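Local atomic coordinates of photosystem II stability/assembly factor HCF136, chloroplastic (Cyanidioschyzon merolae, PDB entry 5OJ3), a protein that is probably essential for photosystem II biogenesis, being required for assembly of an early intermediate that contains D2 and cytochrome b559. Residues 367-378 with 409-418. Residues are numbered along the deposited sequence; the frame is centred on the assembly and turned at random.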
loop_
_atom_site.group_PDB
_atom_site.type_symbol
_atom_site.label_atom_id
_atom_site.label_comp_id
_atom_site.label_asym_id
_atom_site.label_seq_id
_atom_site.Cartn_x
_atom_site.Cartn_y
_atom_site.Cartn_z
ATOM N N LEU A 367 6.511 -3.040 -9.693
ATOM C CA LEU A 367 5.293 -3.379 -8.973
ATOM C C LEU A 367 5.150 -2.670 -7.637
ATOM O O LEU A 367 4.021 -2.412 -7.214
ATOM C CB LEU A 367 5.211 -4.896 -8.755
ATOM C CG LEU A 367 5.288 -5.711 -10.052
ATOM C CD1 LEU A 367 5.564 -7.179 -9.778
ATOM C CD2 LEU A 367 4.015 -5.549 -10.871
ATOM N N ASP A 368 6.253 -2.341 -6.967
ATOM C CA ASP A 368 6.205 -1.540 -5.749
ATOM C C ASP A 368 7.605 -1.028 -5.433
ATOM O O ASP A 368 8.607 -1.671 -5.771
ATOM C CB ASP A 368 5.647 -2.336 -4.561
ATOM C CG ASP A 368 5.620 -1.523 -3.277
ATOM O OD1 ASP A 368 5.793 -2.111 -2.189
ATOM O OD2 ASP A 368 5.431 -0.291 -3.356
ATOM N N VAL A 369 7.658 0.130 -4.777
ATOM C CA VAL A 369 8.900 0.796 -4.409
ATOM C C VAL A 369 8.829 1.158 -2.931
ATOM O O VAL A 369 7.793 1.628 -2.450
ATOM C CB VAL A 369 9.140 2.056 -5.268
ATOM C CG1 VAL A 369 10.302 2.875 -4.719
ATOM C CG2 VAL A 369 9.385 1.673 -6.720
ATOM N N ALA A 370 9.927 0.930 -2.209
ATOM C CA ALA A 370 9.975 1.182 -0.776
ATOM C C ALA A 370 11.348 1.711 -0.390
ATOM O O ALA A 370 12.371 1.200 -0.851
ATOM C CB ALA A 370 9.662 -0.085 0.028
ATOM N N PHE A 371 11.360 2.741 0.453
ATOM C CA PHE A 371 12.592 3.341 0.945
ATOM C C PHE A 371 12.931 2.798 2.327
ATOM O O PHE A 371 12.056 2.687 3.192
ATOM C CB PHE A 371 12.491 4.869 1.018
ATOM C CG PHE A 371 12.479 5.555 -0.325
ATOM C CD1 PHE A 371 11.631 5.143 -1.340
ATOM C CD2 PHE A 371 13.345 6.610 -0.576
ATOM C CE1 PHE A 371 11.630 5.781 -2.570
ATOM C CE2 PHE A 371 13.353 7.246 -1.806
ATOM C CZ PHE A 371 12.496 6.828 -2.803
ATOM N N GLN A 372 14.210 2.474 2.532
ATOM C CA GLN A 372 14.718 2.155 3.861
ATOM C C GLN A 372 15.169 3.413 4.587
ATOM O O GLN A 372 14.942 3.552 5.794
ATOM C CB GLN A 372 15.855 1.129 3.760
ATOM C CG GLN A 372 16.849 1.134 4.908
ATOM C CD GLN A 372 18.028 0.224 4.635
ATOM O OE1 GLN A 372 18.420 0.028 3.484
ATOM N NE2 GLN A 372 18.594 -0.347 5.693
ATOM N N ASP A 373 15.805 4.329 3.867
ATOM C CA ASP A 373 16.100 5.669 4.360
ATOM C C ASP A 373 16.143 6.596 3.151
ATOM O O ASP A 373 15.620 6.260 2.082
ATOM C CB ASP A 373 17.406 5.674 5.174
ATOM C CG ASP A 373 18.616 5.292 4.342
ATOM O OD1 ASP A 373 18.469 4.450 3.433
ATOM O OD2 ASP A 373 19.714 5.835 4.595
ATOM N N ASP A 374 16.745 7.774 3.322
ATOM C CA ASP A 374 16.847 8.718 2.214
ATOM C C ASP A 374 17.564 8.108 1.012
ATOM O O ASP A 374 17.169 8.352 -0.134
ATOM C CB ASP A 374 17.529 10.013 2.665
ATOM C CG ASP A 374 16.580 10.952 3.401
ATOM O OD1 ASP A 374 15.357 10.890 3.149
ATOM O OD2 ASP A 374 17.057 11.767 4.221
ATOM N N ARG A 375 18.620 7.322 1.243
ATOM C CA ARG A 375 19.494 6.897 0.155
ATOM C C ARG A 375 19.283 5.471 -0.330
ATOM O O ARG A 375 19.573 5.195 -1.497
ATOM C CB ARG A 375 20.968 6.966 0.576
ATOM C CG ARG A 375 21.650 8.298 0.689
ATOM C CD ARG A 375 23.061 7.974 1.160
ATOM N NE ARG A 375 23.655 6.975 0.268
ATOM C CZ ARG A 375 24.762 6.282 0.523
ATOM N NH1 ARG A 375 25.463 6.514 1.624
ATOM N NH2 ARG A 375 25.198 5.394 -0.361
ATOM N N HIS A 376 18.771 4.559 0.485
ATOM C CA HIS A 376 18.623 3.172 0.060
ATOM C C HIS A 376 17.179 2.876 -0.321
ATOM O O HIS A 376 16.271 3.011 0.505
ATOM C CB HIS A 376 19.123 2.216 1.144
ATOM C CG HIS A 376 20.535 2.478 1.576
ATOM N ND1 HIS A 376 20.854 3.374 2.572
ATOM C CD2 HIS A 376 21.710 1.965 1.140
ATOM C CE1 HIS A 376 22.166 3.399 2.736
ATOM N NE2 HIS A 376 22.708 2.553 1.878
ATOM N N VAL A 377 16.981 2.467 -1.573
ATOM C CA VAL A 377 15.660 2.191 -2.119
ATOM C C VAL A 377 15.644 0.796 -2.729
ATOM O O VAL A 377 16.667 0.282 -3.193
ATOM C CB VAL A 377 15.252 3.246 -3.172
ATOM C CG1 VAL A 377 13.763 3.191 -3.430
ATOM C CG2 VAL A 377 15.649 4.639 -2.714
ATOM N N TRP A 378 14.459 0.188 -2.730
ATOM C CA TRP A 378 14.253 -1.155 -3.249
ATOM C C TRP A 378 12.987 -1.175 -4.093
ATOM O O TRP A 378 12.046 -0.417 -3.845
ATOM C CB TRP A 378 14.163 -2.182 -2.117
ATOM C CG TRP A 378 15.466 -2.408 -1.424
ATOM C CD1 TRP A 378 15.957 -1.720 -0.354
ATOM C CD2 TRP A 378 16.440 -3.410 -1.740
ATOM N NE1 TRP A 378 17.185 -2.221 0.008
ATOM C CE2 TRP A 378 17.503 -3.262 -0.825
ATOM C CE3 TRP A 378 16.519 -4.414 -2.709
ATOM C CZ2 TRP A 378 18.630 -4.082 -0.852
ATOM C CZ3 TRP A 378 17.639 -5.226 -2.733
ATOM C CH2 TRP A 378 18.679 -5.054 -1.812
ATOM N N LEU A 409 6.939 -11.223 -6.981
ATOM C CA LEU A 409 7.164 -10.320 -5.855
ATOM C C LEU A 409 6.286 -9.090 -6.032
ATOM O O LEU A 409 6.432 -8.361 -7.018
ATOM C CB LEU A 409 8.639 -9.930 -5.751
ATOM C CG LEU A 409 9.574 -11.112 -5.496
ATOM C CD1 LEU A 409 10.996 -10.643 -5.274
ATOM C CD2 LEU A 409 9.086 -11.911 -4.296
ATOM N N TYR A 410 5.391 -8.846 -5.070
ATOM C CA TYR A 410 4.343 -7.849 -5.240
ATOM C C TYR A 410 4.447 -6.637 -4.323
ATOM O O TYR A 410 3.933 -5.574 -4.686
ATOM C CB TYR A 410 2.962 -8.491 -5.029
ATOM C CG TYR A 410 2.585 -9.530 -6.063
ATOM C CD1 TYR A 410 3.049 -9.443 -7.369
ATOM C CD2 TYR A 410 1.768 -10.603 -5.728
ATOM C CE1 TYR A 410 2.706 -10.394 -8.315
ATOM C CE2 TYR A 410 1.421 -11.558 -6.666
ATOM C CZ TYR A 410 1.891 -11.449 -7.957
ATOM O OH TYR A 410 1.546 -12.399 -8.891
ATOM N N LYS A 411 5.086 -6.756 -3.160
ATOM C CA LYS A 411 4.935 -5.723 -2.143
ATOM C C LYS A 411 6.151 -5.708 -1.226
ATOM O O LYS A 411 6.625 -6.763 -0.797
ATOM C CB LYS A 411 3.655 -5.952 -1.333
ATOM C CG LYS A 411 3.260 -4.814 -0.409
ATOM C CD LYS A 411 2.122 -5.250 0.502
ATOM C CE LYS A 411 2.091 -4.457 1.797
ATOM N NZ LYS A 411 1.818 -3.017 1.542
ATOM N N ILE A 412 6.638 -4.506 -0.921
ATOM C CA ILE A 412 7.724 -4.301 0.031
ATOM C C ILE A 412 7.240 -3.370 1.135
ATOM O O ILE A 412 6.569 -2.367 0.869
ATOM C CB ILE A 412 8.987 -3.735 -0.648
ATOM C CG1 ILE A 412 9.244 -4.446 -1.980
ATOM C CG2 ILE A 412 10.191 -3.854 0.278
ATOM C CD1 ILE A 412 10.565 -4.077 -2.631
ATOM N N LYS A 413 7.596 -3.703 2.377
ATOM C CA LYS A 413 7.157 -2.964 3.558
ATOM C C LYS A 413 8.261 -2.940 4.600
ATOM O O LYS A 413 8.735 -3.996 5.027
ATOM C CB LYS A 413 5.888 -3.592 4.137
ATOM C CG LYS A 413 5.167 -2.752 5.162
ATOM C CD LYS A 413 3.948 -3.487 5.657
ATOM C CE LYS A 413 3.012 -2.545 6.380
ATOM N NZ LYS A 413 1.599 -2.947 6.126
ATOM N N PHE A 414 8.670 -1.743 5.003
ATOM C CA PHE A 414 9.622 -1.576 6.089
ATOM C C PHE A 414 8.906 -1.164 7.369
ATOM O O PHE A 414 7.834 -0.555 7.335
ATOM C CB PHE A 414 10.687 -0.531 5.741
ATOM C CG PHE A 414 11.695 -1.001 4.730
ATOM C CD1 PHE A 414 11.357 -1.122 3.393
ATOM C CD2 PHE A 414 12.985 -1.327 5.122
ATOM C CE1 PHE A 414 12.284 -1.556 2.464
ATOM C CE2 PHE A 414 13.916 -1.763 4.198
ATOM C CZ PHE A 414 13.565 -1.876 2.866
ATOM N N PHE A 415 9.521 -1.502 8.502
ATOM C CA PHE A 415 9.120 -1.024 9.828
ATOM C C PHE A 415 10.387 -0.461 10.457
ATOM O O PHE A 415 11.106 -1.169 11.166
ATOM C CB PHE A 415 8.497 -2.112 10.692
ATOM C CG PHE A 415 7.240 -2.700 10.129
ATOM C CD1 PHE A 415 7.280 -3.634 9.110
ATOM C CD2 PHE A 415 6.008 -2.308 10.626
ATOM C CE1 PHE A 415 6.112 -4.171 8.600
ATOM C CE2 PHE A 415 4.840 -2.838 10.118
ATOM C CZ PHE A 415 4.892 -3.774 9.105
ATOM N N GLY A 416 10.646 0.813 10.204
ATOM C CA GLY A 416 11.949 1.377 10.477
ATOM C C GLY A 416 12.943 0.886 9.441
ATOM O O GLY A 416 12.625 0.105 8.546
ATOM N N SER A 417 14.176 1.360 9.573
ATOM C CA SER A 417 15.202 1.024 8.594
ATOM C C SER A 417 15.839 -0.339 8.835
ATOM O O SER A 417 16.706 -0.741 8.050
ATOM C CB SER A 417 16.287 2.104 8.576
ATOM O OG SER A 417 17.206 1.926 9.639
ATOM N N GLN A 418 15.441 -1.060 9.885
ATOM C CA GLN A 418 16.075 -2.322 10.239
ATOM C C GLN A 418 15.119 -3.506 10.267
ATOM O O GLN A 418 15.547 -4.619 10.594
ATOM C CB GLN A 418 16.790 -2.203 11.590
ATOM C CG GLN A 418 17.756 -1.037 11.646
ATOM C CD GLN A 418 19.086 -1.371 11.001
ATOM O OE1 GLN A 418 19.361 -0.956 9.873
ATOM N NE2 GLN A 418 19.914 -2.133 11.705
#
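F414 and I412 pack against A370, Q372 and W378 where the innermost strands of two successive propeller blades, 367-371 and 409-414, run nearly parallel, 17° apart. Within the apolar cluster, A370 CB meets I412 CB at 3.8 Å and also lies at the edge of the F414 ring. One face of that ring carries F371 O and Q372 CA, while Q372 CB sits 3.5 Å from F414 CE2. The W378 and F414 side chains cross at about a right angle, F414 CZ approaching the indole obliquely near CD1, and I412 CD1 reaches W378 CB. F414 also meets F432 edge-to-face. Replacing the F414 ring by an alanine side chain is likely to open a gap between A370, Q372 and W378 and to take that ring contact from F432.

Two side-chain-to-backbone hydrogen bonds flank the cluster. D368, with CG anti to the backbone N (chi1 179°), offers the anti lone pair of OD1 to I412 N, a straight bond of 2.8 Å. Just past strand 367-371, the extended Q372 chain lets NE2 donate to S417 O at 3.0 Å, in the plane of that carbonyl but bent at 143°, with the acceptor tilted out of the Q372 amide plane.

Here side-chain packing and these two bonds join the blades, without backbone pairing between the two segments.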